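Glyco_hydro_cc domain-containing protein (Blastomyces gilchristii, PDB 6UB0) hydrolyses beta-1,3-glucan as a curdlan-specific exo-glucanase of glycoside hydrolase family 128, subgroup III. Local coordinates at residues Leu15-Gly20 and Gly218-Val223; Leu71-Pro76 and Ala82-Glu87; Arg155-Ala160 and Leu194-Ser199. One frame throughout, in Å; residues are numbered along the deposited sequence. Where two conformers were deposited one is given.

Contact 1 (Leu15-Gly20 and Gly218-Val223); sequences LTAFEG and GALTSV
Leu220 lays CD2 over a face of the Phe18 ring and against Ala17 CB, with CD1 by the Ala17 carbonyl. CD2 of Leu220 stands 3.7 Å from the centroid of the Phe18 ring and 25° off the ring normal, a CH-pi contact displaced toward the rim. There it is closest to Phe18 CZ, at 3.3 Å from Leu220 CD2. The ring swings to this side because Phe18 CG sits beside its own backbone N and anti to the carbonyl carbon (chi1 -69°); the two side chains meet at a slant. Beside the ring, Ala17 CB touches the same methyl, Leu220 CD2, at 3.8 Å. The other methyl, Leu220 CD1, lies 3.7 Å from Ala17 O, which accepts a hydrogen bond from Lys228 NZ. Val215 of the neighbouring strand touches Ala17, Phe18 and Leu220 alike. Next in the chain, Thr221 is the N-cap of helix 222-229, with a weak bond from Val223 N to Thr221 OG1. The cluster joins the 3-10 turn after strand 5-8 to the short hairpin 215-216/219-220, which comes after strand 203-208 and helix 211-214, bringing together connections of the first and last strands of a TIM barrel.

Contact 2 (Leu71-Pro76 and Ala82-Glu87); sequences LAFNEP and ANMSPE. With GLC (alpha-D-glucopyranose), chain B.
The Phe73 ring carries Met84 on one face: CE lies 3.8 Å from the ring centroid, 19° off the normal, and SD stands over the same face, a Met-aromatic contact with a CH-pi component. The Met84 chain bends at its last torsion (chi3 51°), bringing the methyl over the CD2 rim of the ring, and the two side chains cross at about a right angle. The loop leaves strand 69-71, the fourth of the TIM barrel, and its Asn74-Glu75 pair is consistent with the Asn-Glu signature of clan GH-A, in which the glutamate is usually the acid/base.

The carboxamide and carboxylate of this pair turn to the glucose. Asn74 ND2 gives a nearly straight bond to glucose O2 at 3.0 Å; a second bond, to Gln81 OE1, uses the same nitrogen and would fix the rotation of the amide. Glu75, its chain extended beyond CG, brings OE2 to 3.5 Å from glucose C1, and that oxygen is hydrogen-bonded to His142 ND1. Glu176 also binds this sugar.

Behind the pocket the two segments are pinned by their backbones. Ala82 N donates to Asn74 O at 3.1 Å and more weakly to Glu75 O, while Ala82 CB fills the angle between Phe73 CB and Pro76. Pro76 CB also meets Met84 CB at 3.9 Å. Met84 N reaches Pro76 O at 2.9 Å, in the carbonyl plane and on a lone pair, with an N-H...O angle of 162°.

Contact 3 (Arg155-Ala160 and Leu194-Ser199); sequences RYVSEA and LPWLDS
Trp196 presents the edge of its six-membered ring to Val157 and Ser158. CZ3 of Trp196 meets Val157 CG1 at 4.0 Å, and CH2 of Trp196 comes within 3.9 Å of Ser158 OG; Val157 CB and that hydroxyl oxygen both lie in the plane of the indole, so the contact is made wholly at the rim. The indole extends across the gap between the helices because Trp196 CG is anti to its backbone nitrogen (chi1 -174°). Val157 and Trp196 run past one another in opposite directions. The Ser158 hydroxyl meets the indole only by van der Waals contact and is hydrogen-bonded to Lys154 O, one turn earlier; the side chain of the same Lys154 makes a cation-pi contact with Trp196.

Helices 150-166 and 183-199 are neighbours in the outer layer of a TIM barrel. The first crosses from strand 138-146 to 172-180 and the second from 172-180 to 203-208, in consecutive beta-alpha-beta crossovers. Beneath the tryptophan, the end of Leu197 leans toward the other helix, with CD2 4.7 Å from Val157 CG1. Val157 and Leu197 both rest on Val203 of the barrel strand, so the interface passes inward from an aromatic rim to an aliphatic layer.

On the far side of helix 150-166, Arg155 forms salt bridges with Glu159 and Asp152, although the separation modelled for the Glu159 pair is doubtfully short. Tyr156 CB lies 3.8 Å above the centre of the Arg155 guanidinium plane. At the end of helix 183-199, Pro195 O accepts two bonds from one residue, from Ser199 N at 3.0 Å and from Ser199 OG at 2.9 Å, the hydroxyl tilted 33° from the carbonyl plane.

From the N terminus, 15-20, in the loop after strand 5-8, meets 218-223, which runs from strand 219-220 into the C-terminal helix 222-229, so contact 1 encloses nearly the whole barrel. Contact 2 is nested inside it and closes a short loop between strand 69-71 and helix 86-96, at the glycan pocket. Contact 3, also nested in contact 1 but in series with contact 2, joins the helices that precede and follow strand 172-180. Contacts 1 and 2 lie on opposite sides of the chain's centre, their centres about 31 Å apart; contact 3 stands about 24 and 23 Å from them, centre to centre. None of the three touches another.

Contact 1 (Leu15-Gly20 and Gly218-Val223)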
loop_
_atom_site.group_PDB
_atom_site.type_symbol
_atom_site.label_atom_id
_atom_site.label_comp_id
_atom_site.label_asym_id
_atom_site.label_seq_id
_atom_site.Cartn_x
_atom_site.Cartn_y
_atom_site.Cartn_z
ATOM N N LEU A 15 -16.453 5.271 -1.368
ATOM C CA LEU A 15 -15.545 5.916 -2.340
ATOM C C LEU A 15 -16.271 7.086 -3.030
ATOM O O LEU A 15 -15.611 8.031 -3.423
ATOM C CB LEU A 15 -15.031 4.874 -3.333
ATOM C CG LEU A 15 -14.299 3.694 -2.694
ATOM C CD1 LEU A 15 -14.036 2.600 -3.697
ATOM C CD2 LEU A 15 -13.009 4.124 -2.052
ATOM N N THR A 16 -17.602 7.051 -3.139
ATOM C CA THR A 16 -18.379 8.187 -3.713
ATOM C C THR A 16 -18.061 9.498 -2.967
ATOM O O THR A 16 -17.942 10.530 -3.632
ATOM C CB THR A 16 -19.868 7.848 -3.798
ATOM O OG1 THR A 16 -19.968 7.034 -4.972
ATOM C CG2 THR A 16 -20.748 9.072 -3.916
ATOM N N ALA A 17 -17.855 9.472 -1.654
ATOM C CA ALA A 17 -17.600 10.693 -0.860
ATOM C C ALA A 17 -16.337 11.389 -1.374
ATOM O O ALA A 17 -16.209 12.575 -1.137
ATOM C CB ALA A 17 -17.518 10.379 0.607
ATOM N N PHE A 18 -15.477 10.688 -2.102
ATOM C CA PHE A 18 -14.174 11.202 -2.600
ATOM C C PHE A 18 -14.242 11.516 -4.098
ATOM O O PHE A 18 -13.200 11.915 -4.640
ATOM C CB PHE A 18 -13.072 10.183 -2.292
ATOM C CG PHE A 18 -12.812 10.089 -0.816
ATOM C CD1 PHE A 18 -11.991 11.027 -0.205
ATOM C CD2 PHE A 18 -13.407 9.105 -0.032
ATOM C CE1 PHE A 18 -11.759 10.982 1.162
ATOM C CE2 PHE A 18 -13.186 9.069 1.339
ATOM C CZ PHE A 18 -12.362 10.009 1.937
ATOM N N GLU A 19 -15.415 11.400 -4.727
ATOM C CA GLU A 19 -15.603 11.691 -6.180
ATOM C C GLU A 19 -15.017 13.044 -6.557
ATOM O O GLU A 19 -15.274 14.008 -5.834
ATOM C CB GLU A 19 -17.071 11.760 -6.568
ATOM C CG GLU A 19 -17.477 10.721 -7.574
ATOM C CD GLU A 19 -18.945 10.866 -7.928
ATOM O OE1 GLU A 19 -19.641 9.850 -7.993
ATOM O OE2 GLU A 19 -19.390 12.024 -8.066
ATOM N N GLY A 20 -14.272 13.082 -7.673
ATOM C CA GLY A 20 -13.643 14.290 -8.229
ATOM C C GLY A 20 -12.430 14.772 -7.467
ATOM O O GLY A 20 -11.894 15.820 -7.878
ATOM N N GLY A 218 -22.096 8.130 6.346
ATOM C CA GLY A 218 -22.204 8.470 4.919
ATOM C C GLY A 218 -21.579 9.812 4.590
ATOM O O GLY A 218 -21.646 10.172 3.433
ATOM N N ALA A 219 -20.980 10.524 5.549
ATOM C CA ALA A 219 -20.416 11.877 5.330
ATOM C C ALA A 219 -18.898 11.885 5.533
ATOM O O ALA A 219 -18.463 11.288 6.491
ATOM C CB ALA A 219 -21.096 12.855 6.265
ATOM N N LEU A 220 -18.136 12.606 4.698
ATOM C CA LEU A 220 -16.696 12.901 4.953
ATOM C C LEU A 220 -16.606 13.537 6.334
ATOM O O LEU A 220 -17.359 14.439 6.592
ATOM C CB LEU A 220 -16.070 13.875 3.953
ATOM C CG LEU A 220 -15.740 13.378 2.545
ATOM C CD1 LEU A 220 -15.063 14.482 1.764
ATOM C CD2 LEU A 220 -14.849 12.156 2.560
ATOM N N THR A 221 -15.664 13.085 7.150
ATOM C CA THR A 221 -15.167 13.813 8.343
ATOM C C THR A 221 -14.286 14.974 7.870
ATOM O O THR A 221 -14.074 15.103 6.668
ATOM C CB THR A 221 -14.395 12.849 9.257
ATOM O OG1 THR A 221 -13.082 12.717 8.701
ATOM C CG2 THR A 221 -15.077 11.502 9.387
ATOM N N SER A 222 -13.720 15.769 8.791
ATOM C CA SER A 222 -12.830 16.912 8.427
ATOM C C SER A 222 -11.473 16.392 7.948
ATOM O O SER A 222 -10.775 17.085 7.144
ATOM C CB SER A 222 -12.658 17.882 9.555
ATOM O OG SER A 222 -11.492 17.569 10.292
ATOM N N VAL A 223 -11.103 15.209 8.436
ATOM C CA VAL A 223 -9.873 14.522 7.954
ATOM C C VAL A 223 -10.079 14.100 6.491
ATOM O O VAL A 223 -9.143 14.280 5.696
ATOM C CB VAL A 223 -9.511 13.356 8.880
ATOM C CG1 VAL A 223 -8.112 12.823 8.574
ATOM C CG2 VAL A 223 -9.629 13.763 10.343
#

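Contact 2 (Leu71-Pro76 and Ala82-Glu87)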
loop_
_atom_site.group_PDB
_atom_site.type_symbol
_atom_site.label_atom_id
_atom_site.label_comp_id
_atom_site.label_asym_id
_atom_site.label_seq_id
_atom_site.Cartn_x
_atom_site.Cartn_y
_atom_site.Cartn_z
ATOM N N LEU A 71 -0.542 -6.327 -5.760
ATOM C CA LEU A 71 0.157 -6.216 -4.432
ATOM C C LEU A 71 0.285 -7.593 -3.763
ATOM O O LEU A 71 -0.686 -8.396 -3.786
ATOM C CB LEU A 71 -0.595 -5.309 -3.457
ATOM C CG LEU A 71 -0.636 -3.839 -3.806
ATOM C CD1 LEU A 71 -1.830 -3.177 -3.150
ATOM C CD2 LEU A 71 0.658 -3.100 -3.486
ATOM N N ALA A 72 1.379 -7.773 -3.027
ATOM C CA ALA A 72 1.641 -9.024 -2.295
ATOM C C ALA A 72 1.239 -8.864 -0.827
ATOM O O ALA A 72 0.526 -7.898 -0.510
ATOM C CB ALA A 72 3.086 -9.395 -2.444
ATOM N N PHE A 73 1.745 -9.749 0.040
ATOM C CA PHE A 73 1.191 -10.047 1.377
ATOM C C PHE A 73 1.152 -8.775 2.243
ATOM O O PHE A 73 1.994 -7.877 2.152
ATOM C CB PHE A 73 2.004 -11.188 2.000
ATOM C CG PHE A 73 2.539 -12.152 0.951
ATOM C CD1 PHE A 73 1.675 -12.904 0.160
ATOM C CD2 PHE A 73 3.912 -12.298 0.748
ATOM C CE1 PHE A 73 2.147 -13.790 -0.805
ATOM C CE2 PHE A 73 4.391 -13.195 -0.220
ATOM C CZ PHE A 73 3.510 -13.915 -1.002
ATOM N N ASN A 74 0.139 -8.727 3.089
ATOM C CA ASN A 74 -0.069 -7.627 4.077
ATOM C C ASN A 74 0.681 -7.881 5.386
ATOM O O ASN A 74 0.160 -8.622 6.220
ATOM C CB ASN A 74 -1.534 -7.448 4.372
ATOM C CG ASN A 74 -1.771 -6.097 4.991
ATOM O OD1 ASN A 74 -1.478 -5.080 4.390
ATOM N ND2 ASN A 74 -2.220 -6.105 6.228
ATOM N N GLU A 75 1.736 -7.137 5.628
ATOM C CA GLU A 75 2.406 -7.179 6.984
ATOM C C GLU A 75 2.757 -8.626 7.336
ATOM O O GLU A 75 2.333 -9.198 8.363
ATOM C CB GLU A 75 1.573 -6.476 8.063
ATOM C CG GLU A 75 1.610 -4.958 7.931
ATOM C CD GLU A 75 0.997 -4.176 9.062
ATOM O OE1 GLU A 75 0.604 -4.836 10.067
ATOM O OE2 GLU A 75 1.031 -2.907 8.948
ATOM N N PRO A 76 3.606 -9.280 6.501
ATOM C CA PRO A 76 4.099 -10.613 6.851
ATOM C C PRO A 76 4.926 -10.581 8.160
ATOM O O PRO A 76 5.030 -11.600 8.852
ATOM C CB PRO A 76 4.916 -10.991 5.597
ATOM C CG PRO A 76 5.385 -9.655 5.041
ATOM C CD PRO A 76 4.182 -8.761 5.253
ATOM N N ALA A 82 -0.258 -11.190 7.865
ATOM C CA ALA A 82 0.073 -12.301 6.973
ATOM C C ALA A 82 0.821 -13.346 7.792
ATOM O O ALA A 82 0.624 -14.514 7.502
ATOM C CB ALA A 82 0.883 -11.863 5.777
ATOM N N ASN A 83 1.738 -12.901 8.638
ATOM C CA ASN A 83 2.483 -13.729 9.625
ATOM C C ASN A 83 3.312 -14.764 8.863
ATOM O O ASN A 83 2.941 -15.968 8.874
ATOM C CB ASN A 83 1.525 -14.394 10.608
ATOM C CG ASN A 83 2.288 -15.254 11.593
ATOM O OD1 ASN A 83 3.367 -14.858 12.025
ATOM N ND2 ASN A 83 1.775 -16.438 11.867
ATOM N N MET A 84 4.300 -14.302 8.100
ATOM C CA MET A 84 5.076 -15.155 7.179
ATOM C C MET A 84 6.548 -14.849 7.390
ATOM O O MET A 84 6.917 -13.670 7.584
ATOM C CB MET A 84 4.750 -14.888 5.699
ATOM C CG MET A 84 3.298 -15.058 5.366
ATOM S SD MET A 84 2.892 -14.405 3.743
ATOM C CE MET A 84 4.180 -15.236 2.806
ATOM N N SER A 85 7.358 -15.902 7.421
ATOM C CA SER A 85 8.822 -15.744 7.517
ATOM C C SER A 85 9.292 -15.152 6.203
ATOM O O SER A 85 8.648 -15.361 5.192
ATOM C CB SER A 85 9.479 -17.049 7.796
ATOM O OG SER A 85 9.399 -17.861 6.648
ATOM N N PRO A 86 10.364 -14.339 6.179
ATOM C CA PRO A 86 10.893 -13.840 4.921
ATOM C C PRO A 86 11.131 -14.967 3.908
ATOM O O PRO A 86 10.789 -14.831 2.740
ATOM C CB PRO A 86 12.217 -13.201 5.390
ATOM C CG PRO A 86 11.924 -12.718 6.739
ATOM C CD PRO A 86 11.125 -13.855 7.331
ATOM N N GLU A 87 11.686 -16.092 4.378
ATOM C CA GLU A 87 11.950 -17.279 3.516
ATOM C C GLU A 87 10.626 -17.768 2.916
ATOM O O GLU A 87 10.605 -18.081 1.716
ATOM C CB GLU A 87 12.576 -18.489 4.237
ATOM C CG GLU A 87 13.687 -18.208 5.232
ATOM C CD GLU A 87 13.870 -19.381 6.177
ATOM O OE1 GLU A 87 13.327 -19.318 7.273
ATOM O OE2 GLU A 87 14.473 -20.389 5.775
HETATM C C1 GLC B . -2.264 -2.361 9.889
HETATM C C2 GLC B . -2.944 -3.566 9.221
HETATM C C3 GLC B . -4.437 -3.608 9.551
HETATM C C4 GLC B . -4.627 -3.491 11.088
HETATM C C5 GLC B . -3.849 -2.341 11.669
HETATM C C6 GLC B . -3.964 -2.158 13.196
HETATM O O1 GLC B . -2.826 -1.097 9.505
HETATM O O2 GLC B . -2.841 -3.647 7.779
HETATM O O3 GLC B . -4.997 -4.807 9.016
HETATM O O4 GLC B . -5.960 -3.197 11.342
HETATM O O5 GLC B . -2.478 -2.531 11.314
HETATM O O6 GLC B . -4.100 -3.449 13.716
#

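Contact 3 (Arg155-Ala160 and Leu194-Ser199)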
loop_
_atom_site.group_PDB
_atom_site.type_symbol
_atom_site.label_atom_id
_atom_site.label_comp_id
_atom_site.label_asym_id
_atom_site.label_seq_id
_atom_site.Cartn_x
_atom_site.Cartn_y
_atom_site.Cartn_z
ATOM N N ARG A 155 11.665 9.593 7.450
ATOM C CA ARG A 155 12.941 8.850 7.592
ATOM C C ARG A 155 12.670 7.429 7.104
ATOM O O ARG A 155 13.393 6.898 6.198
ATOM C CB ARG A 155 13.344 8.943 9.079
ATOM C CG ARG A 155 14.516 8.078 9.531
ATOM C CD ARG A 155 14.248 6.566 9.567
ATOM N NE ARG A 155 13.155 6.131 10.458
ATOM C CZ ARG A 155 12.758 4.861 10.642
ATOM N NH1 ARG A 155 13.326 3.870 9.970
ATOM N NH2 ARG A 155 11.767 4.588 11.480
ATOM N N TYR A 156 11.607 6.862 7.680
ATOM C CA TYR A 156 11.108 5.503 7.387
ATOM C C TYR A 156 10.934 5.367 5.869
ATOM O O TYR A 156 11.375 4.400 5.276
ATOM C CB TYR A 156 9.806 5.228 8.149
ATOM C CG TYR A 156 9.198 3.909 7.763
ATOM C CD1 TYR A 156 9.667 2.724 8.288
ATOM C CD2 TYR A 156 8.154 3.837 6.851
ATOM C CE1 TYR A 156 9.133 1.499 7.921
ATOM C CE2 TYR A 156 7.624 2.615 6.459
ATOM C CZ TYR A 156 8.108 1.440 6.993
ATOM O OH TYR A 156 7.538 0.258 6.648
ATOM N N VAL A 157 10.245 6.322 5.260
ATOM C CA VAL A 157 9.889 6.254 3.805
ATOM C C VAL A 157 11.179 6.309 2.980
ATOM O O VAL A 157 11.352 5.499 2.019
ATOM C CB VAL A 157 8.899 7.366 3.414
ATOM C CG1 VAL A 157 8.617 7.328 1.931
ATOM C CG2 VAL A 157 7.605 7.261 4.203
ATOM N N SER A 158 12.068 7.218 3.343
ATOM C CA SER A 158 13.411 7.341 2.730
ATOM C C SER A 158 14.173 6.037 2.928
ATOM O O SER A 158 14.713 5.547 1.964
ATOM C CB SER A 158 14.119 8.505 3.289
ATOM O OG SER A 158 13.229 9.615 3.295
ATOM N N GLU A 159 14.161 5.484 4.132
ATOM C CA GLU A 159 14.884 4.222 4.438
ATOM C C GLU A 159 14.299 3.098 3.573
ATOM O O GLU A 159 15.093 2.259 3.073
ATOM C CB GLU A 159 14.793 3.926 5.931
ATOM C CG GLU A 159 15.913 3.038 6.451
ATOM C CD GLU A 159 16.243 3.299 7.911
ATOM O OE1 GLU A 159 15.294 3.593 8.683
ATOM O OE2 GLU A 159 17.461 3.244 8.278
ATOM N N ALA A 160 12.973 3.096 3.369
ATOM C CA ALA A 160 12.300 2.091 2.512
ATOM C C ALA A 160 12.796 2.285 1.081
ATOM O O ALA A 160 13.124 1.292 0.418
ATOM C CB ALA A 160 10.806 2.218 2.620
ATOM N N LEU A 194 1.464 15.193 2.734
ATOM C CA LEU A 194 0.895 15.022 1.361
ATOM C C LEU A 194 1.747 15.727 0.293
ATOM O O LEU A 194 2.082 15.145 -0.747
ATOM C CB LEU A 194 -0.571 15.471 1.323
ATOM C CG LEU A 194 -1.582 14.503 1.943
ATOM C CD1 LEU A 194 -3.023 14.946 1.749
ATOM C CD2 LEU A 194 -1.395 13.086 1.390
ATOM N N PRO A 195 2.156 16.995 0.492
ATOM C CA PRO A 195 3.040 17.648 -0.476
ATOM C C PRO A 195 4.379 16.892 -0.619
ATOM O O PRO A 195 4.826 16.658 -1.730
ATOM C CB PRO A 195 3.240 19.060 0.095
ATOM C CG PRO A 195 2.172 19.244 1.161
ATOM C CD PRO A 195 1.830 17.847 1.645
ATOM N N TRP A 196 4.949 16.463 0.500
ATOM C CA TRP A 196 6.261 15.766 0.577
ATOM C C TRP A 196 6.191 14.449 -0.213
ATOM O O TRP A 196 7.096 14.150 -1.079
ATOM C CB TRP A 196 6.612 15.538 2.057
ATOM C CG TRP A 196 7.980 14.974 2.246
ATOM C CD1 TRP A 196 9.143 15.681 2.231
ATOM C CD2 TRP A 196 8.343 13.591 2.406
ATOM N NE1 TRP A 196 10.209 14.832 2.365
ATOM C CE2 TRP A 196 9.750 13.548 2.491
ATOM C CE3 TRP A 196 7.625 12.393 2.495
ATOM C CZ2 TRP A 196 10.449 12.359 2.661
ATOM C CZ3 TRP A 196 8.318 11.219 2.642
ATOM C CH2 TRP A 196 9.714 11.205 2.735
ATOM N N LEU A 197 5.116 13.698 0.032
ATOM C CA LEU A 197 4.864 12.425 -0.700
ATOM C C LEU A 197 4.693 12.770 -2.178
ATOM O O LEU A 197 5.251 12.046 -3.020
ATOM C CB LEU A 197 3.653 11.700 -0.086
ATOM C CG LEU A 197 3.880 11.170 1.330
ATOM C CD1 LEU A 197 2.575 10.909 2.069
ATOM C CD2 LEU A 197 4.721 9.897 1.287
ATOM N N ASP A 198 3.952 13.833 -2.498
ATOM C CA ASP A 198 3.585 14.149 -3.913
ATOM C C ASP A 198 4.843 14.524 -4.749
ATOM O O ASP A 198 4.909 14.190 -5.961
ATOM C CB ASP A 198 2.529 15.255 -3.915
ATOM C CG ASP A 198 1.141 14.689 -3.691
ATOM O OD1 ASP A 198 0.980 13.443 -3.903
ATOM O OD2 ASP A 198 0.248 15.460 -3.287
ATOM N N SER A 199 5.842 15.152 -4.144
ATOM C CA SER A 199 7.075 15.579 -4.864
ATOM C C SER A 199 8.205 14.562 -4.660
ATOM O O SER A 199 9.147 14.569 -5.502
ATOM C CB SER A 199 7.469 16.955 -4.445
ATOM O OG SER A 199 7.387 17.035 -3.036
#